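Local coordinates for protein putative histidinol-phosphate aminotransferase (Erwinia carotovora atroseptica, PDB 3LY1) that binds pyridoxal 5'-phosphate and probably acts as a transaminase of the class-II aminotransferase family, perhaps on histidinol phosphate, at residues 286-291 with 325-330; 150-155 with 180-185; 281-286 with 347-352; 147-150 with 156-159. All coordinates share one frame; numbering follows the deposited sequence.

Contact 1 of 4, residues 286-291 with 325-330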
loop_
_atom_site.group_PDB
_atom_site.type_symbol
_atom_site.label_atom_id
_atom_site.label_comp_id
_atom_site.label_asym_id
_atom_site.label_seq_id
_atom_site.Cartn_x
_atom_site.Cartn_y
_atom_site.Cartn_z
ATOM N N PRO A 286 5.166 36.553 -14.065
ATOM C CA PRO A 286 6.146 36.132 -13.065
ATOM C C PRO A 286 6.045 34.614 -12.750
ATOM O O PRO A 286 4.952 34.027 -12.810
ATOM C CB PRO A 286 5.763 36.964 -11.815
ATOM C CG PRO A 286 5.045 38.189 -12.373
ATOM C CD PRO A 286 4.341 37.694 -13.609
ATOM N N TYR A 287 7.180 34.010 -12.440
ATOM C CA TYR A 287 7.238 32.640 -11.926
ATOM C C TYR A 287 8.272 32.464 -10.826
ATOM O O TYR A 287 9.201 33.261 -10.688
ATOM C CB TYR A 287 7.543 31.682 -13.041
ATOM C CG TYR A 287 8.875 31.931 -13.704
ATOM C CD1 TYR A 287 8.981 32.787 -14.804
ATOM C CD2 TYR A 287 10.033 31.327 -13.233
ATOM C CE1 TYR A 287 10.221 33.027 -15.417
ATOM C CE2 TYR A 287 11.267 31.555 -13.831
ATOM C CZ TYR A 287 11.347 32.402 -14.931
ATOM O OH TYR A 287 12.571 32.638 -15.520
ATOM N N LEU A 288 8.119 31.387 -10.062
ATOM C CA LEU A 288 9.046 31.068 -8.988
ATOM C C LEU A 288 10.137 30.133 -9.505
ATOM O O LEU A 288 9.941 29.403 -10.482
ATOM C CB LEU A 288 8.299 30.458 -7.785
ATOM C CG LEU A 288 7.150 31.268 -7.160
ATOM C CD1 LEU A 288 6.570 30.601 -5.886
ATOM C CD2 LEU A 288 7.616 32.661 -6.799
ATOM N N PRO A 289 11.319 30.163 -8.872
ATOM C CA PRO A 289 12.370 29.251 -9.343
ATOM C C PRO A 289 11.877 27.800 -9.180
ATOM O O PRO A 289 11.150 27.469 -8.209
ATOM C CB PRO A 289 13.553 29.552 -8.433
ATOM C CG PRO A 289 13.279 30.893 -7.840
ATOM C CD PRO A 289 11.774 31.051 -7.792
ATOM N N SER A 290 12.186 26.990 -10.172
ATOM C CA SER A 290 11.684 25.633 -10.300
ATOM C C SER A 290 12.865 24.718 -10.082
ATOM O O SER A 290 13.836 24.766 -10.828
ATOM C CB SER A 290 11.118 25.420 -11.719
ATOM O OG SER A 290 10.800 24.071 -11.962
ATOM N N GLU A 291 12.805 23.927 -9.024
ATOM C CA GLU A 291 13.856 22.977 -8.702
ATOM C C GLU A 291 13.356 21.523 -8.758
ATOM O O GLU A 291 14.152 20.592 -8.548
ATOM C CB GLU A 291 14.413 23.278 -7.310
ATOM C CG GLU A 291 15.045 24.629 -7.220
ATOM C CD GLU A 291 16.258 24.806 -8.130
ATOM O OE1 GLU A 291 16.965 23.825 -8.426
ATOM O OE2 GLU A 291 16.509 25.953 -8.558
ATOM N N ASP A 325 -4.303 32.195 -5.160
ATOM C CA ASP A 325 -5.456 32.028 -6.039
ATOM C C ASP A 325 -5.214 32.458 -7.480
ATOM O O ASP A 325 -5.979 32.075 -8.349
ATOM C CB ASP A 325 -6.674 32.801 -5.512
ATOM C CG ASP A 325 -7.079 32.375 -4.095
ATOM O OD1 ASP A 325 -6.930 31.182 -3.751
ATOM O OD2 ASP A 325 -7.543 33.258 -3.342
ATOM N N ASN A 326 -4.208 33.291 -7.701
ATOM C CA ASN A 326 -3.929 33.823 -9.037
ATOM C C ASN A 326 -2.668 33.186 -9.642
ATOM O O ASN A 326 -1.984 33.805 -10.470
ATOM C CB ASN A 326 -3.805 35.363 -9.003
ATOM C CG ASN A 326 -5.091 36.068 -8.540
ATOM O OD1 ASN A 326 -6.157 35.462 -8.444
ATOM N ND2 ASN A 326 -4.978 37.362 -8.251
ATOM N N TRP A 327 -2.379 31.948 -9.226
ATOM C CA TRP A 327 -1.170 31.202 -9.654
ATOM C C TRP A 327 -1.592 29.835 -10.148
ATOM O O TRP A 327 -2.645 29.310 -9.718
ATOM C CB TRP A 327 -0.172 31.066 -8.495
ATOM C CG TRP A 327 0.479 32.373 -8.122
ATOM C CD1 TRP A 327 -0.122 33.437 -7.492
ATOM C CD2 TRP A 327 1.827 32.774 -8.378
ATOM N NE1 TRP A 327 0.781 34.459 -7.333
ATOM C CE2 TRP A 327 1.980 34.079 -7.874
ATOM C CE3 TRP A 327 2.928 32.152 -8.968
ATOM C CZ2 TRP A 327 3.175 34.767 -7.964
ATOM C CZ3 TRP A 327 4.116 32.845 -9.063
ATOM C CH2 TRP A 327 4.231 34.144 -8.551
ATOM N N CYS A 328 -0.810 29.277 -11.057
ATOM C CA CYS A 328 -1.039 27.929 -11.537
ATOM C C CYS A 328 0.255 27.099 -11.503
ATOM O O CYS A 328 1.360 27.603 -11.725
ATOM C CB CYS A 328 -1.644 27.912 -12.952
ATOM S SG CYS A 328 -0.678 28.757 -14.203
ATOM N N ARG A 329 0.091 25.815 -11.220
ATOM C CA ARG A 329 1.187 24.894 -11.213
ATOM C C ARG A 329 1.087 24.088 -12.483
ATOM O O ARG A 329 0.063 23.407 -12.732
ATOM C CB ARG A 329 1.118 23.951 -9.994
ATOM C CG ARG A 329 2.421 23.118 -9.871
ATOM C CD ARG A 329 2.267 21.936 -8.880
ATOM N NE ARG A 329 1.344 20.945 -9.439
ATOM C CZ ARG A 329 0.789 19.962 -8.757
ATOM N NH1 ARG A 329 1.023 19.835 -7.454
ATOM N NH2 ARG A 329 -0.035 19.126 -9.375
ATOM N N ILE A 330 2.124 24.198 -13.305
ATOM C CA ILE A 330 2.185 23.551 -14.583
ATOM C C ILE A 330 3.256 22.476 -14.501
ATOM O O ILE A 330 4.421 22.796 -14.335
ATOM C CB ILE A 330 2.649 24.533 -15.689
ATOM C CG1 ILE A 330 1.752 25.760 -15.772
ATOM C CG2 ILE A 330 2.741 23.808 -17.025
ATOM C CD1 ILE A 330 0.275 25.471 -16.027
#
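Trp-327 presses the benzo half of its indole against the extended backbone of Pro-286 and Tyr-287 and the side chain of Leu-288, and it contributes more than half of the surface buried here. The touching atoms are CZ3 and CH2, the far rim of the ring system. Leu-288 meets them with its branch point and one methyl: CG lies 3.9 Å from Trp-327 CZ3, and CD2 lies 4.1 Å from Trp-327 CH2. The two side chains run at about a right angle to each other, and the leucine approaches the indole obliquely. Its CG stands opposite its own carbonyl carbon (chi1 -56°) and the chain is extended beyond, which carries the branched end over to the tryptophan. Pro-286 contributes mainly backbone, its O being 4.0 Å from Trp-327 CZ3, while Tyr-287, whose CB leaves on the side away from the tryptophan, offers its CA and hydrogen-bonds its hydroxyl to Glu-281.

The CA atoms of Tyr-287 and Trp-327 are 8.8 Å apart because strand 294-298 lies between the two segments. It pairs antiparallel with strand 327-331, while on its other side Pro-286 and Leu-288 make backbone hydrogen bonds to Gln-298 and Phe-296. Phe-296 and Trp-125 also meet the indole, the latter edge-to-face.

A large flat residue suits a position that must bridge a whole strand, and a branched aliphatic one offers CG and CD2 to the ring's rim. No hydrogen bond joins the segments directly; the contact is held by apolar packing and dispersion, with directional bonding left to the intervening strand.

Contact 2 of 4, residues 150-155 with 180-185. With PLP (pyridoxal-5'-phosphate), chain E.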
loop_
_atom_site.group_PDB
_atom_site.type_symbol
_atom_site.label_atom_id
_atom_site.label_comp_id
_atom_site.label_asym_id
_atom_site.label_seq_id
_atom_site.Cartn_x
_atom_site.Cartn_y
_atom_site.Cartn_z
ATOM N N PRO A 150 12.310 20.123 -2.500
ATOM C CA PRO A 150 11.602 21.290 -3.037
ATOM C C PRO A 150 10.134 21.258 -2.705
ATOM O O PRO A 150 9.578 20.191 -2.666
ATOM C CB PRO A 150 11.779 21.143 -4.556
ATOM C CG PRO A 150 13.006 20.345 -4.743
ATOM C CD PRO A 150 13.044 19.405 -3.552
ATOM N N ASN A 151 9.535 22.410 -2.450
ATOM C CA ASN A 151 8.123 22.492 -2.089
ATOM C C ASN A 151 7.241 22.226 -3.300
ATOM O O ASN A 151 7.601 22.571 -4.402
ATOM C CB ASN A 151 7.813 23.862 -1.467
ATOM C CG ASN A 151 6.434 23.926 -0.811
ATOM O OD1 ASN A 151 5.972 22.956 -0.196
ATOM N ND2 ASN A 151 5.787 25.084 -0.917
ATOM N N ASN A 152 6.075 21.657 -3.039
ATOM C CA ASN A 152 4.999 21.477 -4.007
ATOM C C ASN A 152 3.878 22.249 -3.385
ATOM O O ASN A 152 3.470 21.925 -2.259
ATOM C CB ASN A 152 4.678 19.972 -4.157
ATOM C CG ASN A 152 3.486 19.682 -5.093
ATOM O OD1 ASN A 152 2.950 20.582 -5.733
ATOM N ND2 ASN A 152 3.087 18.403 -5.185
ATOM N N PRO A 153 3.335 23.288 -4.082
ATOM C CA PRO A 153 3.328 23.591 -5.501
ATOM C C PRO A 153 4.315 24.625 -6.009
ATOM O O PRO A 153 4.421 24.774 -7.213
ATOM C CB PRO A 153 1.902 24.127 -5.699
ATOM C CG PRO A 153 1.681 24.910 -4.471
ATOM C CD PRO A 153 2.279 24.048 -3.382
ATOM N N THR A 154 5.037 25.316 -5.121
ATOM C CA THR A 154 5.841 26.481 -5.538
ATOM C C THR A 154 7.082 26.075 -6.349
ATOM O O THR A 154 7.537 26.838 -7.161
ATOM C CB THR A 154 6.333 27.300 -4.338
ATOM O OG1 THR A 154 7.116 26.453 -3.471
ATOM C CG2 THR A 154 5.148 27.941 -3.548
ATOM N N GLY A 155 7.628 24.890 -6.087
ATOM C CA GLY A 155 8.846 24.375 -6.742
ATOM C C GLY A 155 10.186 24.813 -6.152
ATOM O O GLY A 155 11.238 24.392 -6.614
ATOM N N GLU A 180 11.515 14.870 0.483
ATOM C CA GLU A 180 12.393 15.169 -0.623
ATOM C C GLU A 180 11.988 14.435 -1.888
ATOM O O GLU A 180 12.844 14.019 -2.663
ATOM C CB GLU A 180 13.821 14.852 -0.219
ATOM C CG GLU A 180 14.305 15.746 0.965
ATOM C CD GLU A 180 15.788 15.559 1.360
ATOM O OE1 GLU A 180 16.538 14.764 0.724
ATOM O OE2 GLU A 180 16.197 16.247 2.331
ATOM N N ALA A 181 10.672 14.306 -2.107
ATOM C CA ALA A 181 10.102 13.689 -3.315
ATOM C C ALA A 181 10.814 14.155 -4.573
ATOM O O ALA A 181 11.169 13.333 -5.411
ATOM C CB ALA A 181 8.588 13.994 -3.408
ATOM N N TYR A 182 11.045 15.468 -4.709
ATOM C CA TYR A 182 11.568 16.022 -5.972
ATOM C C TYR A 182 13.065 16.346 -5.982
ATOM O O TYR A 182 13.539 17.071 -6.870
ATOM C CB TYR A 182 10.766 17.272 -6.379
ATOM C CG TYR A 182 9.269 17.021 -6.491
ATOM C CD1 TYR A 182 8.704 16.451 -7.618
ATOM C CD2 TYR A 182 8.428 17.354 -5.451
ATOM C CE1 TYR A 182 7.321 16.189 -7.672
ATOM C CE2 TYR A 182 7.055 17.120 -5.517
ATOM C CZ TYR A 182 6.511 16.533 -6.628
ATOM O OH TYR A 182 5.143 16.274 -6.670
ATOM N N ALA A 183 13.804 15.839 -5.007
ATOM C CA ALA A 183 15.152 16.366 -4.713
ATOM C C ALA A 183 16.174 16.107 -5.831
ATOM O O ALA A 183 17.038 16.932 -6.059
ATOM C CB ALA A 183 15.675 15.826 -3.396
ATOM N N GLU A 184 16.049 15.012 -6.568
ATOM C CA GLU A 184 17.017 14.733 -7.632
ATOM C C GLU A 184 16.987 15.694 -8.838
ATOM O O GLU A 184 17.936 15.751 -9.619
ATOM C CB GLU A 184 16.902 13.277 -8.100
ATOM C CG GLU A 184 17.303 12.238 -7.030
ATOM C CD GLU A 184 16.178 11.814 -6.078
ATOM O OE1 GLU A 184 15.103 12.441 -6.055
ATOM O OE2 GLU A 184 16.387 10.841 -5.320
ATOM N N PHE A 185 15.920 16.459 -8.983
ATOM C CA PHE A 185 15.810 17.453 -10.044
ATOM C C PHE A 185 16.547 18.751 -9.713
ATOM O O PHE A 185 16.697 19.602 -10.590
ATOM C CB PHE A 185 14.336 17.791 -10.271
ATOM C CG PHE A 185 13.524 16.663 -10.826
ATOM C CD1 PHE A 185 13.711 16.225 -12.119
ATOM C CD2 PHE A 185 12.522 16.083 -10.075
ATOM C CE1 PHE A 185 12.947 15.191 -12.641
ATOM C CE2 PHE A 185 11.755 15.061 -10.577
ATOM C CZ PHE A 185 11.963 14.602 -11.869
HETATM N N1 PLP E . 5.307 14.253 -1.403
HETATM C C2 PLP E . 5.138 15.266 -2.325
HETATM C C2A PLP E . 5.765 16.609 -2.047
HETATM C C3 PLP E . 4.365 15.013 -3.459
HETATM O O3 PLP E . 4.183 16.014 -4.358
HETATM C C4 PLP E . 3.779 13.741 -3.643
HETATM C C4A PLP E . 3.053 13.409 -4.922
HETATM O O4A PLP E . 2.204 14.212 -5.270
HETATM C C5 PLP E . 3.954 12.732 -2.689
HETATM C C6 PLP E . 4.720 13.030 -1.561
HETATM C C5A PLP E . 3.336 11.358 -2.829
HETATM O O4P PLP E . 3.785 10.611 -3.975
HETATM P P PLP E . 3.872 9.018 -3.941
HETATM O O1P PLP E . 2.835 8.414 -3.047
HETATM O O2P PLP E . 5.282 8.788 -3.464
HETATM O O3P PLP E . 3.688 8.672 -5.409
HETATM O O HOH W 1 10.234 17.417 -2.525
#
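Asn-152 and Tyr-182 converge on the phenolic oxygen of pyridoxal phosphate, in a cofactor site built, as in fold type I aminotransferases, from loops that follow parallel strands. The amide and the phenol ring stand almost perpendicular, with planes 86° apart. Asn-152 ND2 gives a hydrogen bond to PLP O3 at 2.8 Å, and Tyr-182 OH shares a short one of 2.5 Å with the same atom. Although ND2 and OH come close, their mutual angle is poor, and both are better read as partners of O3. This double grip would be expected to stabilise negative charge on the oxygen and to fix the pyridine ring's rotation.

Asn-152 has CG trans to its main-chain nitrogen (chi1 176°), which sends the amide out to the cofactor. Arg-329 NH1 holds the other amide atom, OD1, and so settles which way round the group lies. An asparagine suits this place because it can donate and accept at once. Tyr-182 lies edge-on to O3, while the methyl of Ala-181 covers part of one face of its ring and also sits 3.8 Å from PLP C2. Tyr-48 of the second subunit is a further partner of the cofactor.

Behind the polar ends, Pro-150, which follows a cis peptide, lays its ring against the start of the tyrosine side chain and the next residue: CG is 4.1 Å from Tyr-182 CB, and CD is 3.9 Å from Ala-183 CA. A single water completes the join, donating to Pro-150 O at 2.9 Å and accepting from Tyr-182 N at 3.0 Å.

Contact 3 of 4, residues 281-286 with 347-352; sequences EDLKLP and EFRKKS
The guanidinium of Arg-349 has Leu-283 CD2 over one face, 3.6 Å above its plane and displaced toward the rim, and the main-chain oxygen of Leu-283 close to that plane. Leu-285 approaches obliquely, its CG 4.1 Å from Arg-349 NH2. The main bond runs from Arg-349 NH1 to Leu-283 O, 3.0 Å long and fairly straight at 156°; NH2 adds only a weak one of 3.5 Å to the same oxygen. A water donates to Leu-283 O and accepts from Arg-349 NH2, so this carbonyl gathers several donors.

Arg-349 reaches it by folding: CG is opposite the backbone nitrogen, and bends at chi2 (53°) and chi3 (56°) swing the flat head round. The leucine and arginine side chains run antiparallel, side by side, tightly enough for Leu-283 CD2 to lie 3.4 Å from Arg-349 CB. One leucine thus plays two parts: its CD2 methyl packs on both the aliphatic part and the guanidinium face, and its carbonyl takes the N-H groups. The C-terminal carboxylate of Ile-354 forms a salt bridge with NH2, and nearby Asp-282 pairs with Arg-346.

Far from the cofactor, the contact is plain packing of the C-terminal ends of helices 259-283 and 335-350. The arginine of one end is hydrogen-bonded to a last-turn carbonyl of the other, and each helix finishes in a Schellman motif, with positive phi at Lys-284 and at Ser-352.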
loop_
_atom_site.group_PDB
_atom_site.type_symbol
_atom_site.label_atom_id
_atom_site.label_comp_id
_atom_site.label_asym_id
_atom_site.label_seq_id
_atom_site.Cartn_x
_atom_site.Cartn_y
_atom_site.Cartn_z
ATOM N N GLU A 281 8.609 34.456 -19.708
ATOM C CA GLU A 281 9.382 35.670 -19.961
ATOM C C GLU A 281 8.869 36.501 -21.142
ATOM O O GLU A 281 8.760 37.709 -21.030
ATOM C CB GLU A 281 10.860 35.315 -20.135
ATOM C CG GLU A 281 11.465 35.057 -18.784
ATOM C CD GLU A 281 12.833 34.493 -18.847
ATOM O OE1 GLU A 281 13.418 34.472 -19.962
ATOM O OE2 GLU A 281 13.323 34.062 -17.773
ATOM N N ASP A 282 8.514 35.855 -22.246
ATOM C CA ASP A 282 7.947 36.569 -23.393
ATOM C C ASP A 282 6.598 37.204 -23.008
ATOM O O ASP A 282 6.273 38.287 -23.440
ATOM C CB ASP A 282 7.726 35.614 -24.548
ATOM C CG ASP A 282 9.048 35.133 -25.199
ATOM O OD1 ASP A 282 10.141 35.701 -24.932
ATOM O OD2 ASP A 282 8.977 34.164 -25.980
ATOM N N LEU A 283 5.816 36.495 -22.208
ATOM C CA LEU A 283 4.485 36.945 -21.796
ATOM C C LEU A 283 4.508 37.885 -20.592
ATOM O O LEU A 283 3.460 38.450 -20.187
ATOM C CB LEU A 283 3.627 35.714 -21.473
ATOM C CG LEU A 283 3.302 34.816 -22.666
ATOM C CD1 LEU A 283 2.655 33.525 -22.142
ATOM C CD2 LEU A 283 2.404 35.600 -23.623
ATOM N N LYS A 284 5.698 38.036 -20.022
ATOM C CA LYS A 284 5.912 38.806 -18.787
ATOM C C LYS A 284 5.024 38.326 -17.644
ATOM O O LYS A 284 4.430 39.135 -16.915
ATOM C CB LYS A 284 5.713 40.312 -19.043
ATOM C CG LYS A 284 6.681 40.874 -20.051
ATOM C CD LYS A 284 6.508 42.381 -20.228
ATOM C CE LYS A 284 7.460 42.957 -21.314
ATOM N NZ LYS A 284 7.193 44.422 -21.630
ATOM N N LEU A 285 4.929 37.004 -17.482
ATOM C CA LEU A 285 4.213 36.429 -16.352
ATOM C C LEU A 285 5.259 36.010 -15.299
ATOM O O LEU A 285 6.154 35.247 -15.605
ATOM C CB LEU A 285 3.314 35.256 -16.796
ATOM C CG LEU A 285 2.074 35.642 -17.613
ATOM C CD1 LEU A 285 1.504 34.378 -18.365
ATOM C CD2 LEU A 285 0.986 36.336 -16.745
ATOM N N PRO A 286 5.166 36.553 -14.065
ATOM C CA PRO A 286 6.146 36.132 -13.065
ATOM C C PRO A 286 6.045 34.614 -12.750
ATOM O O PRO A 286 4.952 34.027 -12.810
ATOM C CB PRO A 286 5.763 36.964 -11.815
ATOM C CG PRO A 286 5.045 38.189 -12.373
ATOM C CD PRO A 286 4.341 37.694 -13.609
ATOM N N GLU A 347 -0.411 31.835 -28.317
ATOM C CA GLU A 347 -1.635 32.026 -29.083
ATOM C C GLU A 347 -2.792 32.489 -28.195
ATOM O O GLU A 347 -3.623 33.316 -28.629
ATOM C CB GLU A 347 -2.040 30.745 -29.810
ATOM C CG GLU A 347 -1.133 30.366 -30.967
ATOM C CD GLU A 347 -1.168 31.391 -32.087
ATOM O OE1 GLU A 347 -2.238 31.541 -32.737
ATOM O OE2 GLU A 347 -0.131 32.060 -32.296
ATOM N N PHE A 348 -2.868 31.940 -26.977
ATOM C CA PHE A 348 -3.847 32.373 -25.986
ATOM C C PHE A 348 -3.685 33.873 -25.719
ATOM O O PHE A 348 -4.700 34.601 -25.599
ATOM C CB PHE A 348 -3.682 31.643 -24.649
ATOM C CG PHE A 348 -4.457 30.346 -24.517
ATOM C CD1 PHE A 348 -4.655 29.499 -25.581
ATOM C CD2 PHE A 348 -4.946 29.964 -23.274
ATOM C CE1 PHE A 348 -5.331 28.285 -25.427
ATOM C CE2 PHE A 348 -5.626 28.753 -23.106
ATOM C CZ PHE A 348 -5.816 27.912 -24.184
ATOM N N ARG A 349 -2.432 34.326 -25.599
ATOM C CA ARG A 349 -2.157 35.731 -25.283
ATOM C C ARG A 349 -2.782 36.656 -26.349
ATOM O O ARG A 349 -3.375 37.697 -26.025
ATOM C CB ARG A 349 -0.651 35.967 -25.129
ATOM C CG ARG A 349 -0.165 37.443 -25.106
ATOM C CD ARG A 349 -0.877 38.330 -24.062
ATOM N NE ARG A 349 -0.814 37.845 -22.672
ATOM C CZ ARG A 349 0.182 38.077 -21.809
ATOM N NH1 ARG A 349 1.238 38.773 -22.178
ATOM N NH2 ARG A 349 0.103 37.629 -20.549
ATOM N N LYS A 350 -2.684 36.255 -27.610
ATOM C CA LYS A 350 -3.191 37.070 -28.704
ATOM C C LYS A 350 -4.688 37.290 -28.566
ATOM O O LYS A 350 -5.202 38.325 -29.011
ATOM C CB LYS A 350 -2.892 36.422 -30.063
ATOM C CG LYS A 350 -1.422 36.237 -30.354
ATOM C CD LYS A 350 -1.259 35.648 -31.741
ATOM C CE LYS A 350 0.167 35.260 -32.027
ATOM N NZ LYS A 350 0.244 34.604 -33.397
ATOM N N LYS A 351 -5.389 36.326 -27.971
ATOM C CA LYS A 351 -6.839 36.447 -27.809
ATOM C C LYS A 351 -7.245 36.733 -26.364
ATOM O O LYS A 351 -8.411 36.562 -26.002
ATOM C CB LYS A 351 -7.580 35.226 -28.403
ATOM C CG LYS A 351 -7.318 33.875 -27.714
ATOM C CD LYS A 351 -7.876 32.690 -28.524
ATOM C CE LYS A 351 -9.419 32.670 -28.526
ATOM N NZ LYS A 351 -10.030 31.592 -29.409
ATOM N N SER A 352 -6.292 37.212 -25.561
ATOM C CA SER A 352 -6.499 37.558 -24.149
ATOM C C SER A 352 -6.864 36.426 -23.174
ATOM O O SER A 352 -7.372 36.702 -22.072
ATOM C CB SER A 352 -7.523 38.699 -24.004
ATOM O OG SER A 352 -7.017 39.863 -24.585
HETATM O O HOH W 2 1.458 39.535 -18.539
#

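Contact 4 of 4, residues 147-150 with 156-159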
loop_
_atom_site.group_PDB
_atom_site.type_symbol
_atom_site.label_atom_id
_atom_site.label_comp_id
_atom_site.label_asym_id
_atom_site.label_seq_id
_atom_site.Cartn_x
_atom_site.Cartn_y
_atom_site.Cartn_z
ATOM N N LEU A 147 8.196 19.651 6.262
ATOM C CA LEU A 147 8.986 20.502 5.390
ATOM C C LEU A 147 9.195 19.773 4.070
ATOM O O LEU A 147 9.871 18.765 4.010
ATOM C CB LEU A 147 10.342 20.813 6.012
ATOM C CG LEU A 147 10.396 21.525 7.371
ATOM C CD1 LEU A 147 11.871 21.656 7.822
ATOM C CD2 LEU A 147 9.687 22.896 7.341
ATOM N N VAL A 148 8.544 20.269 3.040
ATOM C CA VAL A 148 8.690 19.743 1.686
ATOM C C VAL A 148 9.736 20.561 0.969
ATOM O O VAL A 148 9.645 21.816 0.919
ATOM C CB VAL A 148 7.316 19.749 0.949
ATOM C CG1 VAL A 148 7.477 19.062 -0.440
ATOM C CG2 VAL A 148 6.243 19.054 1.830
ATOM N N ASN A 149 10.720 19.866 0.381
ATOM C CA ASN A 149 11.926 20.502 -0.105
ATOM C C ASN A 149 12.496 19.689 -1.236
ATOM O O ASN A 149 13.107 18.670 -0.974
ATOM C CB ASN A 149 13.006 20.582 0.997
ATOM C CG ASN A 149 14.061 21.643 0.717
ATOM O OD1 ASN A 149 13.776 22.660 0.036
ATOM N ND2 ASN A 149 15.313 21.402 1.196
ATOM N N PRO A 150 12.310 20.123 -2.500
ATOM C CA PRO A 150 11.602 21.290 -3.037
ATOM C C PRO A 150 10.134 21.258 -2.705
ATOM O O PRO A 150 9.578 20.191 -2.666
ATOM C CB PRO A 150 11.779 21.143 -4.556
ATOM C CG PRO A 150 13.006 20.345 -4.743
ATOM C CD PRO A 150 13.044 19.405 -3.552
ATOM N N THR A 156 10.151 25.653 -5.118
ATOM C CA THR A 156 11.364 26.250 -4.585
ATOM C C THR A 156 12.009 25.365 -3.530
ATOM O O THR A 156 11.364 24.517 -2.924
ATOM C CB THR A 156 11.065 27.610 -3.978
ATOM O OG1 THR A 156 9.991 27.498 -3.005
ATOM C CG2 THR A 156 10.637 28.580 -5.124
ATOM N N ILE A 157 13.293 25.601 -3.312
ATOM C CA ILE A 157 14.011 25.010 -2.178
ATOM C C ILE A 157 14.209 26.018 -1.049
ATOM O O ILE A 157 14.195 27.243 -1.263
ATOM C CB ILE A 157 15.371 24.402 -2.598
ATOM C CG1 ILE A 157 16.317 25.456 -3.194
ATOM C CG2 ILE A 157 15.144 23.209 -3.556
ATOM C CD1 ILE A 157 17.269 26.151 -2.165
ATOM N N THR A 158 14.362 25.472 0.154
ATOM C CA THR A 158 14.785 26.203 1.331
ATOM C C THR A 158 16.256 25.844 1.517
ATOM O O THR A 158 16.604 24.678 1.562
ATOM C CB THR A 158 13.981 25.758 2.542
ATOM O OG1 THR A 158 12.589 25.996 2.286
ATOM C CG2 THR A 158 14.410 26.540 3.825
ATOM N N PRO A 159 17.145 26.850 1.580
ATOM C CA PRO A 159 18.575 26.526 1.770
ATOM C C PRO A 159 18.887 25.621 2.966
ATOM O O PRO A 159 18.313 25.790 4.051
ATOM C CB PRO A 159 19.213 27.897 1.960
ATOM C CG PRO A 159 18.286 28.857 1.313
ATOM C CD PRO A 159 16.915 28.300 1.589
HETATM O O HOH W 3 11.372 24.060 0.552
HETATM O O HOH W 4 18.095 22.249 1.666
#
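Asn-149 reaches across the start of its own loop and takes the backbone N-H of Thr-158 on OD1, at 2.9 Å and nearly straight (168°). The donor stands somewhat tilted from the amide's carbonyl plane. With CG roughly trans to the backbone nitrogen (chi1 -159°), the side chain extends off the end of strand 143-148 and its amide lies alongside Ile-157 and Thr-158. The group is used at both atoms. One water donates to Asn-149 OD1 and to Val-148 O, and accepts from Thr-158 OG1. A second accepts from Asn-149 ND2 at 2.9 Å and donates to Thr-158 O. A short amide is therefore well chosen, since it can receive one backbone N-H and reach the Thr-158 carbonyl through a water to which ND2 donates.

Thr-158 places OG1 beside its own nitrogen and opposite its carbonyl carbon, and that position puts the hydroxyl within 2.9 Å of the first water's oxygen. Ile-157 adopts a less common form: chi1 of 61° sets CG1 between nitrogen and carbonyl carbon, while CG2 turns to the proline, 3.8 Å from Pro-150 CG. The CG1-CD1 branch points off from Asn-149 and Pro-150. Beneath this apolar touch, Pro-150 CA makes a C-H...O contact of 3.2 Å with Thr-156 O.

Val-148 touches the cofactor, and Pro-159 is the N-cap of helix 160-168. The contact thus closes the neck of the Asn-Pro-X-Asn-Pro-Thr-Gly loop, the signature turn between strand and helix in the large domain of aminotransferases of this fold.

Contacts 2 and 4 form one unit: they share Pro-150, their centres lie 7 Å apart, and Asn-151 N is 2.8 Å from Thr-156 O, a probable hydrogen bond across the cofactor loop. Contact 1, centred 13 Å from contact 2, bears on the same loop from the strand 294-298 side. There Glu-291 N lies 2.9 Å from Gly-155 O, and Arg-329 NH1, two residues beyond the tryptophan on the same strand, lies 2.7 Å from Asn-152 OD1, tying strand 327-331 to one of the cofactor's partners. Contact 3 continues outward from contact 1 through the shared Pro-286 and encloses it along the chain. With its centre 26 Å from that of contact 2, it belongs to the periphery.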